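Local coordinates for hypothetical protein SP2199 (Streptococcus pneumoniae TIGR4, PDB 2IBO) that is of unknown function but belongs to the thiamine-binding protein family and so may bind thiamine or a related small molecule, at residues 24-29 / 41-46; 32-37 / 53-58; 9-14 / 20-25. All coordinates share one frame; numbering follows the deposited sequence.

Contact 1 (24-29 / 41-46); sequences QVIAYL and FETVLE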
loop_
_atom_site.group_PDB
_atom_site.type_symbol
_atom_site.label_atom_id
_atom_site.label_comp_id
_atom_site.label_asym_id
_atom_site.label_seq_id
_atom_site.Cartn_x
_atom_site.Cartn_y
_atom_site.Cartn_z
ATOM N N GLN A 24 16.795 13.171 -5.126
ATOM C CA GLN A 24 16.090 14.436 -5.346
ATOM C C GLN A 24 14.831 14.578 -4.502
ATOM O O GLN A 24 14.547 15.655 -3.980
ATOM C CB GLN A 24 15.721 14.596 -6.821
ATOM C CG GLN A 24 16.908 14.642 -7.760
ATOM C CD GLN A 24 17.820 15.837 -7.521
ATOM O OE1 GLN A 24 18.374 16.021 -6.431
ATOM N NE2 GLN A 24 17.984 16.655 -8.553
ATOM N N VAL A 25 14.072 13.496 -4.366
ATOM C CA VAL A 25 12.867 13.583 -3.578
ATOM C C VAL A 25 13.208 13.781 -2.099
ATOM O O VAL A 25 12.530 14.534 -1.389
ATOM C CB VAL A 25 11.983 12.337 -3.774
ATOM C CG1 VAL A 25 10.744 12.440 -2.885
ATOM C CG2 VAL A 25 11.561 12.223 -5.247
ATOM N N ILE A 26 14.268 13.123 -1.638
ATOM C CA ILE A 26 14.685 13.246 -0.246
ATOM C C ILE A 26 15.165 14.674 0.027
ATOM O O ILE A 26 14.735 15.311 0.990
ATOM C CB ILE A 26 15.821 12.241 0.092
ATOM C CG1 ILE A 26 15.276 10.808 0.083
ATOM C CG2 ILE A 26 16.416 12.555 1.477
ATOM C CD1 ILE A 26 14.467 10.448 1.338
ATOM N N ALA A 27 16.053 15.174 -0.828
ATOM C CA ALA A 27 16.594 16.530 -0.678
ATOM C C ALA A 27 15.460 17.552 -0.643
ATOM O O ALA A 27 15.412 18.415 0.230
ATOM C CB ALA A 27 17.548 16.852 -1.826
ATOM N N TYR A 28 14.546 17.454 -1.597
ATOM C CA TYR A 28 13.420 18.370 -1.623
ATOM C C TYR A 28 12.679 18.315 -0.299
ATOM O O TYR A 28 12.417 19.344 0.302
ATOM C CB TYR A 28 12.431 18.019 -2.731
ATOM C CG TYR A 28 11.105 18.696 -2.509
ATOM C CD1 TYR A 28 10.979 20.074 -2.641
ATOM C CD2 TYR A 28 10.001 17.974 -2.061
ATOM C CE1 TYR A 28 9.791 20.721 -2.318
ATOM C CE2 TYR A 28 8.805 18.610 -1.735
ATOM C CZ TYR A 28 8.716 19.983 -1.863
ATOM O OH TYR A 28 7.569 20.612 -1.475
ATOM N N LEU A 29 12.334 17.108 0.142
ATOM C CA LEU A 29 11.611 16.916 1.394
ATOM C C LEU A 29 12.333 17.572 2.581
ATOM O O LEU A 29 11.712 18.221 3.414
ATOM C CB LEU A 29 11.402 15.411 1.637
ATOM C CG LEU A 29 10.047 14.720 1.405
ATOM C CD1 LEU A 29 9.216 15.384 0.345
ATOM C CD2 LEU A 29 10.319 13.297 1.017
ATOM N N PHE A 41 11.467 1.673 3.957
ATOM C CA PHE A 41 10.629 1.546 2.757
ATOM C C PHE A 41 9.882 2.817 2.371
ATOM O O PHE A 41 9.419 2.953 1.235
ATOM C CB PHE A 41 9.599 0.443 2.957
ATOM C CG PHE A 41 10.113 -0.932 2.683
ATOM C CD1 PHE A 41 10.159 -1.413 1.384
ATOM C CD2 PHE A 41 10.546 -1.755 3.720
ATOM C CE1 PHE A 41 10.622 -2.684 1.110
ATOM C CE2 PHE A 41 11.015 -3.034 3.461
ATOM C CZ PHE A 41 11.052 -3.501 2.152
ATOM N N GLU A 42 9.762 3.741 3.316
ATOM C CA GLU A 42 9.034 4.968 3.063
ATOM C C GLU A 42 9.512 6.129 3.933
ATOM O O GLU A 42 10.075 5.918 5.014
ATOM C CB GLU A 42 7.554 4.702 3.323
ATOM C CG GLU A 42 7.266 4.266 4.750
ATOM C CD GLU A 42 5.894 3.660 4.906
ATOM O OE1 GLU A 42 5.463 3.444 6.058
ATOM O OE2 GLU A 42 5.245 3.390 3.881
ATOM N N THR A 43 9.280 7.356 3.473
ATOM C CA THR A 43 9.698 8.510 4.260
ATOM C C THR A 43 8.433 9.025 4.906
ATOM O O THR A 43 7.457 9.314 4.211
ATOM C CB THR A 43 10.366 9.620 3.378
ATOM O OG1 THR A 43 11.617 9.146 2.855
ATOM C CG2 THR A 43 10.638 10.856 4.204
ATOM N N VAL A 44 8.454 9.130 6.233
ATOM C CA VAL A 44 7.288 9.566 6.999
ATOM C C VAL A 44 7.328 11.039 7.352
ATOM O O VAL A 44 8.275 11.499 7.979
ATOM C CB VAL A 44 7.156 8.744 8.319
ATOM C CG1 VAL A 44 5.990 9.256 9.149
ATOM C CG2 VAL A 44 6.973 7.274 7.998
ATOM N N LEU A 45 6.279 11.760 6.962
ATOM C CA LEU A 45 6.157 13.190 7.235
ATOM C C LEU A 45 5.020 13.441 8.219
ATOM O O LEU A 45 4.046 12.697 8.251
ATOM C CB LEU A 45 5.900 13.958 5.929
ATOM C CG LEU A 45 6.968 13.816 4.832
ATOM C CD1 LEU A 45 6.562 14.606 3.603
ATOM C CD2 LEU A 45 8.299 14.293 5.338
ATOM N N GLU A 46 5.135 14.499 9.013
ATOM C CA GLU A 46 4.108 14.812 10.002
ATOM C C GLU A 46 3.835 16.315 10.045
ATOM O O GLU A 46 4.772 17.108 10.094
ATOM C CB GLU A 46 4.576 14.332 11.375
ATOM C CG GLU A 46 3.483 14.164 12.377
ATOM C CD GLU A 46 4.016 13.985 13.786
ATOM O OE1 GLU A 46 3.269 13.485 14.647
ATOM O OE2 GLU A 46 5.176 14.355 14.047
#
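Leu29 of helix 16-31 meets Thr43 and Leu45 of strand 43-46, and one turn earlier in the helix Ile26 also leans on Thr43. Helix and strand run nearly parallel, their local axes 20° apart and 11.1 Å from each other at closest; Ile26 lies nearest Thr43, and Leu29 nearest Leu45. Thr43 points toward the helix and divides its two branches between the helical neighbours. With chi1 at -67°, its methyl lies opposite the backbone N and its hydroxyl beside that N. The methyl meets Leu29 tip to tip, Thr43 CG2 to Leu29 CD2 at 4.0 Å. The hydroxyl instead faces the end of Ile26, which crosses at a slant and brings CD1 to 3.5 Å from Thr43 OG1. Leu29 offers its branch carbon to Leu45, whose methyl reaches in, Leu45 CD1 lying 4.1 Å from Leu29 CG. Leucine suits both places, being bulky, apolar and branched away from the backbone; beta-branched threonine suits the strand and can offer a methyl and a polar atom at once. Met36 of strand 35-38 touches Leu29, Thr43 and Leu45, closing the group on the side of the neighbouring strand, while Ala59 of helix 49-64 also meets Leu29. Just before the strand, Glu42, whose side chain leaves the other way, forms salt bridges with Lys75 of its own chain and Lys75 of the second subunit. Apart from the Thr43 hydroxyl, lying against Ile26 CD1, the contact is apolar, so fit of shape probably matters more than bond direction here.

Contact 2 (32-37 / 53-58); sequences QEVTMV and MRILKE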
loop_
_atom_site.group_PDB
_atom_site.type_symbol
_atom_site.label_atom_id
_atom_site.label_comp_id
_atom_site.label_asym_id
_atom_site.label_seq_id
_atom_site.Cartn_x
_atom_site.Cartn_y
_atom_site.Cartn_z
ATOM N N GLN A 32 11.591 21.257 3.087
ATOM C CA GLN A 32 10.373 21.741 3.711
ATOM C C GLN A 32 10.544 21.835 5.228
ATOM O O GLN A 32 11.422 21.193 5.813
ATOM C CB GLN A 32 9.208 20.830 3.352
ATOM C CG GLN A 32 8.970 20.718 1.858
ATOM C CD GLN A 32 8.922 22.069 1.167
ATOM O OE1 GLN A 32 9.862 22.462 0.484
ATOM N NE2 GLN A 32 7.827 22.789 1.353
ATOM N N GLU A 33 9.713 22.653 5.863
ATOM C CA GLU A 33 9.799 22.828 7.303
ATOM C C GLU A 33 8.827 21.864 7.940
ATOM O O GLU A 33 7.946 22.258 8.696
ATOM C CB GLU A 33 9.470 24.280 7.667
ATOM C CG GLU A 33 10.466 25.273 7.086
ATOM C CD GLU A 33 10.009 26.708 7.207
ATOM O OE1 GLU A 33 9.005 27.061 6.560
ATOM O OE2 GLU A 33 10.651 27.483 7.947
ATOM N N VAL A 34 9.012 20.587 7.633
ATOM C CA VAL A 34 8.133 19.540 8.128
ATOM C C VAL A 34 8.904 18.443 8.835
ATOM O O VAL A 34 10.038 18.141 8.465
ATOM C CB VAL A 34 7.319 18.930 6.948
ATOM C CG1 VAL A 34 8.255 18.309 5.936
ATOM C CG2 VAL A 34 6.322 17.921 7.454
ATOM N N THR A 35 8.291 17.869 9.869
ATOM C CA THR A 35 8.898 16.781 10.641
ATOM C C THR A 35 8.991 15.554 9.733
ATOM O O THR A 35 7.987 15.096 9.169
ATOM C CB THR A 35 8.052 16.442 11.884
ATOM O OG1 THR A 35 8.062 17.573 12.764
ATOM C CG2 THR A 35 8.614 15.223 12.617
HETATM N N MSE A 36 10.203 15.035 9.567
HETATM C CA MSE A 36 10.376 13.883 8.706
HETATM C C MSE A 36 11.300 12.778 9.227
HETATM O O MSE A 36 12.319 13.028 9.878
HETATM C CB MSE A 36 10.842 14.333 7.321
HETATM C CG MSE A 36 12.289 14.753 7.210
HETATM SE SE MSE A 36 12.840 15.057 5.276
HETATM C CE MSE A 36 13.386 13.314 4.795
ATOM N N VAL A 37 10.904 11.539 8.963
ATOM C CA VAL A 37 11.702 10.391 9.361
ATOM C C VAL A 37 11.835 9.477 8.168
ATOM O O VAL A 37 10.837 9.087 7.557
ATOM C CB VAL A 37 11.062 9.565 10.480
ATOM C CG1 VAL A 37 12.092 8.638 11.066
ATOM C CG2 VAL A 37 10.501 10.468 11.566
HETATM N N MSE A 53 -0.214 17.710 1.803
HETATM C CA MSE A 53 -0.719 17.483 0.450
HETATM C C MSE A 53 0.105 18.297 -0.538
HETATM O O MSE A 53 0.434 17.824 -1.633
HETATM C CB MSE A 53 -2.197 17.848 0.345
HETATM C CG MSE A 53 -3.126 16.850 1.038
HETATM SE SE MSE A 53 -2.836 14.981 0.492
HETATM C CE MSE A 53 -1.790 14.453 2.008
ATOM N N ARG A 54 0.463 19.518 -0.136
ATOM C CA ARG A 54 1.267 20.395 -0.973
ATOM C C ARG A 54 2.656 19.777 -1.167
ATOM O O ARG A 54 3.154 19.684 -2.290
ATOM C CB ARG A 54 1.399 21.770 -0.316
ATOM C CG ARG A 54 2.041 22.818 -1.197
ATOM C CD ARG A 54 2.564 23.971 -0.381
ATOM N NE ARG A 54 3.841 23.649 0.250
ATOM C CZ ARG A 54 4.070 23.728 1.559
ATOM N NH1 ARG A 54 3.106 24.118 2.395
ATOM N NH2 ARG A 54 5.270 23.420 2.037
ATOM N N ILE A 55 3.278 19.351 -0.068
ATOM C CA ILE A 55 4.605 18.757 -0.134
ATOM C C ILE A 55 4.589 17.461 -0.942
ATOM O O ILE A 55 5.505 17.200 -1.721
ATOM C CB ILE A 55 5.164 18.504 1.287
ATOM C CG1 ILE A 55 5.357 19.860 2.002
ATOM C CG2 ILE A 55 6.481 17.746 1.219
ATOM C CD1 ILE A 55 5.962 19.765 3.393
ATOM N N LEU A 56 3.537 16.659 -0.775
ATOM C CA LEU A 56 3.414 15.397 -1.508
ATOM C C LEU A 56 3.415 15.675 -3.004
ATOM O O LEU A 56 4.164 15.046 -3.756
ATOM C CB LEU A 56 2.117 14.663 -1.126
ATOM C CG LEU A 56 1.756 13.376 -1.903
ATOM C CD1 LEU A 56 2.875 12.332 -1.775
ATOM C CD2 LEU A 56 0.448 12.807 -1.377
ATOM N N LYS A 57 2.580 16.630 -3.423
ATOM C CA LYS A 57 2.470 16.997 -4.832
ATOM C C LYS A 57 3.794 17.481 -5.395
ATOM O O LYS A 57 4.170 17.096 -6.504
ATOM C CB LYS A 57 1.415 18.072 -5.018
ATOM C CG LYS A 57 1.146 18.414 -6.467
ATOM C CD LYS A 57 0.034 19.437 -6.570
ATOM C CE LYS A 57 -0.159 19.877 -8.001
ATOM N NZ LYS A 57 -1.076 21.048 -8.102
ATOM N N GLU A 58 4.510 18.307 -4.633
ATOM C CA GLU A 58 5.799 18.810 -5.096
ATOM C C GLU A 58 6.814 17.670 -5.153
ATOM O O GLU A 58 7.558 17.537 -6.123
ATOM C CB GLU A 58 6.314 19.920 -4.175
ATOM C CG GLU A 58 6.523 21.259 -4.873
ATOM C CD GLU A 58 7.539 21.189 -6.001
ATOM O OE1 GLU A 58 7.690 22.190 -6.733
ATOM O OE2 GLU A 58 8.191 20.139 -6.155
#
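The turn that leads from helix 16-31 into strand 35-38, part of the split beta-alpha-beta crossover of a ferredoxin-like fold, with strand 43-46 between the parallel strands 2-11 and 35-38, packs here on helix 49-64 through Gln32, Val34 and Ile55. Glu33 is the centre of an inverse gamma turn, closed by a weak bond from Val34 N to Gln32 O (3.1 Å), and the flanking Gln32 and Val34 both direct their side chains at the helix. Ile55 reaches out to meet them: its chain is extended at chi2 (-177°), which carries CD1 to 3.4 Å from Gln32 CB and to 3.7 Å from Val34 CG1. Val34 meets it tip to tip, and Gln32 comes from the opposite direction, laying CB and CG against the isoleucine end. A long aliphatic residue suits this place because it can span the distance from helix to turn. Gln32 then bends so that its amide lies at the edge of the Arg54 guanidinium, the two planes 64° apart. Arg54 is exposed, its long chain keeping the charge at the surface. Ile55 also touches Leu29 and Leu45, so the turn lies beside it where helix 16-31, helix 49-64 and strand 43-46 come together.

Contact 3 (9-14 / 20-25); sequences VLPLVQ and AVIDQV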
loop_
_atom_site.group_PDB
_atom_site.type_symbol
_atom_site.label_atom_id
_atom_site.label_comp_id
_atom_site.label_asym_id
_atom_site.label_seq_id
_atom_site.Cartn_x
_atom_site.Cartn_y
_atom_site.Cartn_z
ATOM N N VAL A 9 8.916 6.285 -3.143
ATOM C CA VAL A 9 8.971 6.505 -4.567
ATOM C C VAL A 9 9.738 5.384 -5.230
ATOM O O VAL A 9 10.906 5.146 -4.914
ATOM C CB VAL A 9 9.657 7.838 -4.912
ATOM C CG1 VAL A 9 9.803 7.954 -6.423
ATOM C CG2 VAL A 9 8.845 9.011 -4.350
ATOM N N LEU A 10 9.059 4.679 -6.129
ATOM C CA LEU A 10 9.687 3.602 -6.876
ATOM C C LEU A 10 9.728 4.014 -8.335
ATOM O O LEU A 10 8.763 3.808 -9.077
ATOM C CB LEU A 10 8.910 2.295 -6.741
ATOM C CG LEU A 10 8.869 1.674 -5.350
ATOM C CD1 LEU A 10 8.092 0.375 -5.421
ATOM C CD2 LEU A 10 10.280 1.442 -4.838
ATOM N N PRO A 11 10.838 4.638 -8.759
ATOM C CA PRO A 11 10.935 5.052 -10.157
ATOM C C PRO A 11 11.197 3.790 -10.967
ATOM O O PRO A 11 11.984 2.929 -10.555
ATOM C CB PRO A 11 12.124 6.008 -10.146
ATOM C CG PRO A 11 13.029 5.367 -9.127
ATOM C CD PRO A 11 12.064 4.983 -8.014
ATOM N N LEU A 12 10.515 3.664 -12.098
ATOM C CA LEU A 12 10.694 2.500 -12.948
ATOM C C LEU A 12 11.721 2.849 -14.020
ATOM O O LEU A 12 11.410 2.949 -15.207
ATOM C CB LEU A 12 9.356 2.095 -13.562
ATOM C CG LEU A 12 8.256 1.947 -12.510
ATOM C CD1 LEU A 12 6.992 1.456 -13.188
ATOM C CD2 LEU A 12 8.693 0.990 -11.405
ATOM N N VAL A 13 12.950 3.047 -13.556
ATOM C CA VAL A 13 14.079 3.395 -14.395
ATOM C C VAL A 13 15.277 2.638 -13.859
ATOM O O VAL A 13 15.282 2.229 -12.696
ATOM C CB VAL A 13 14.377 4.896 -14.334
ATOM C CG1 VAL A 13 15.614 5.196 -15.136
ATOM C CG2 VAL A 13 13.203 5.687 -14.884
ATOM N N GLN A 14 16.284 2.464 -14.712
ATOM C CA GLN A 14 17.513 1.738 -14.391
ATOM C C GLN A 14 18.192 2.097 -13.070
ATOM O O GLN A 14 17.545 2.531 -12.119
ATOM C CB GLN A 14 18.518 1.892 -15.539
ATOM C CG GLN A 14 18.080 1.261 -16.867
ATOM C CD GLN A 14 16.946 2.014 -17.556
ATOM O OE1 GLN A 14 17.052 3.212 -17.829
ATOM N NE2 GLN A 14 15.857 1.307 -17.851
ATOM N N ALA A 20 19.007 8.878 -8.349
ATOM C CA ALA A 20 18.938 10.322 -8.448
ATOM C C ALA A 20 17.537 10.805 -8.143
ATOM O O ALA A 20 17.382 11.727 -7.350
ATOM C CB ALA A 20 19.365 10.796 -9.836
ATOM N N VAL A 21 16.507 10.207 -8.744
ATOM C CA VAL A 21 15.157 10.687 -8.454
ATOM C C VAL A 21 14.922 10.521 -6.955
ATOM O O VAL A 21 14.333 11.391 -6.300
ATOM C CB VAL A 21 14.039 9.937 -9.271
ATOM C CG1 VAL A 21 14.510 9.686 -10.697
ATOM C CG2 VAL A 21 13.630 8.651 -8.585
ATOM N N ILE A 22 15.426 9.426 -6.396
ATOM C CA ILE A 22 15.257 9.205 -4.970
ATOM C C ILE A 22 16.021 10.267 -4.176
ATOM O O ILE A 22 15.482 10.875 -3.249
ATOM C CB ILE A 22 15.686 7.770 -4.578
ATOM C CG1 ILE A 22 14.593 6.786 -5.011
ATOM C CG2 ILE A 22 15.899 7.654 -3.060
ATOM C CD1 ILE A 22 14.951 5.345 -4.757
ATOM N N ASP A 23 17.271 10.509 -4.541
ATOM C CA ASP A 23 18.046 11.530 -3.847
ATOM C C ASP A 23 17.323 12.867 -3.943
ATOM O O ASP A 23 17.238 13.601 -2.962
ATOM C CB ASP A 23 19.449 11.661 -4.458
ATOM C CG ASP A 23 20.418 10.626 -3.919
ATOM O OD1 ASP A 23 21.575 10.590 -4.393
ATOM O OD2 ASP A 23 20.029 9.855 -3.019
ATOM N N GLN A 24 16.795 13.171 -5.126
ATOM C CA GLN A 24 16.090 14.436 -5.346
ATOM C C GLN A 24 14.831 14.578 -4.502
ATOM O O GLN A 24 14.547 15.655 -3.980
ATOM C CB GLN A 24 15.721 14.596 -6.821
ATOM C CG GLN A 24 16.908 14.642 -7.760
ATOM C CD GLN A 24 17.820 15.837 -7.521
ATOM O OE1 GLN A 24 18.374 16.021 -6.431
ATOM N NE2 GLN A 24 17.984 16.655 -8.553
ATOM N N VAL A 25 14.072 13.496 -4.366
ATOM C CA VAL A 25 12.867 13.583 -3.578
ATOM C C VAL A 25 13.208 13.781 -2.099
ATOM O O VAL A 25 12.530 14.534 -1.389
ATOM C CB VAL A 25 11.983 12.337 -3.774
ATOM C CG1 VAL A 25 10.744 12.440 -2.885
ATOM C CG2 VAL A 25 11.561 12.223 -5.247
#
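Val21 on helix 16-31 pushes its CG2 methyl against the ring of Pro11, near the end of strand 2-11. That methyl is the bump, and the ring carbons are its seat: Val21 CG2 is 3.4 Å from both Pro11 CB and Pro11 CG. With chi1 at -40°, CG2 sits between the backbone N and the carbonyl carbon, which turns it to the proline. The ring is compact and has few ways to move, so it offers a firm surface to a short branched side chain. One turn along the helix, Val25 points at Val9, and the two valines meet tip to tip with Val25 CG1 at 4.2 Å from Val9 CG2. Ile22 starts off to one side, but its end comes back to lie along the edge of the strand, beside the proline ring and over the Val9 carbonyl, Ile22 CG1 being 4.0 Å from Val9 O. Helix and strand run roughly antiparallel at 152°, with axes 8.9 Å apart at closest, a spacing that short valines and a proline can bridge. Leu10, between Val9 and Pro11 in the strand, points away from the helix. Val25 also touches Ala59 and Ala63 of helix 49-64, while Val21 rests on Glu66 and Ala67 in the loop before strand 70-79.

In the fold
Along the chain contact 3 closes before contact 2 opens, and contacts 1 and 2 interleave. Contacts 1 and 3 both use helix 16-31, sharing Gln24 and Val25, with centres about 12 Å apart; one holds the helix to strand 43-46, the other to the neighbouring strand 2-11. Contact 2, centred about 7 Å from contact 1, brings in helix 49-64; strands 35-38 and 43-46 are hydrogen-bonded neighbours. Contacts 2 and 3 are about 17 Å apart between centres and do not touch. Together they lie among the two helices that cover one face of a four-stranded antiparallel sheet, the ferredoxin-like layout. Residues of the other face, such as Leu10 and Val44, meet other subunits, as does helix 49-64.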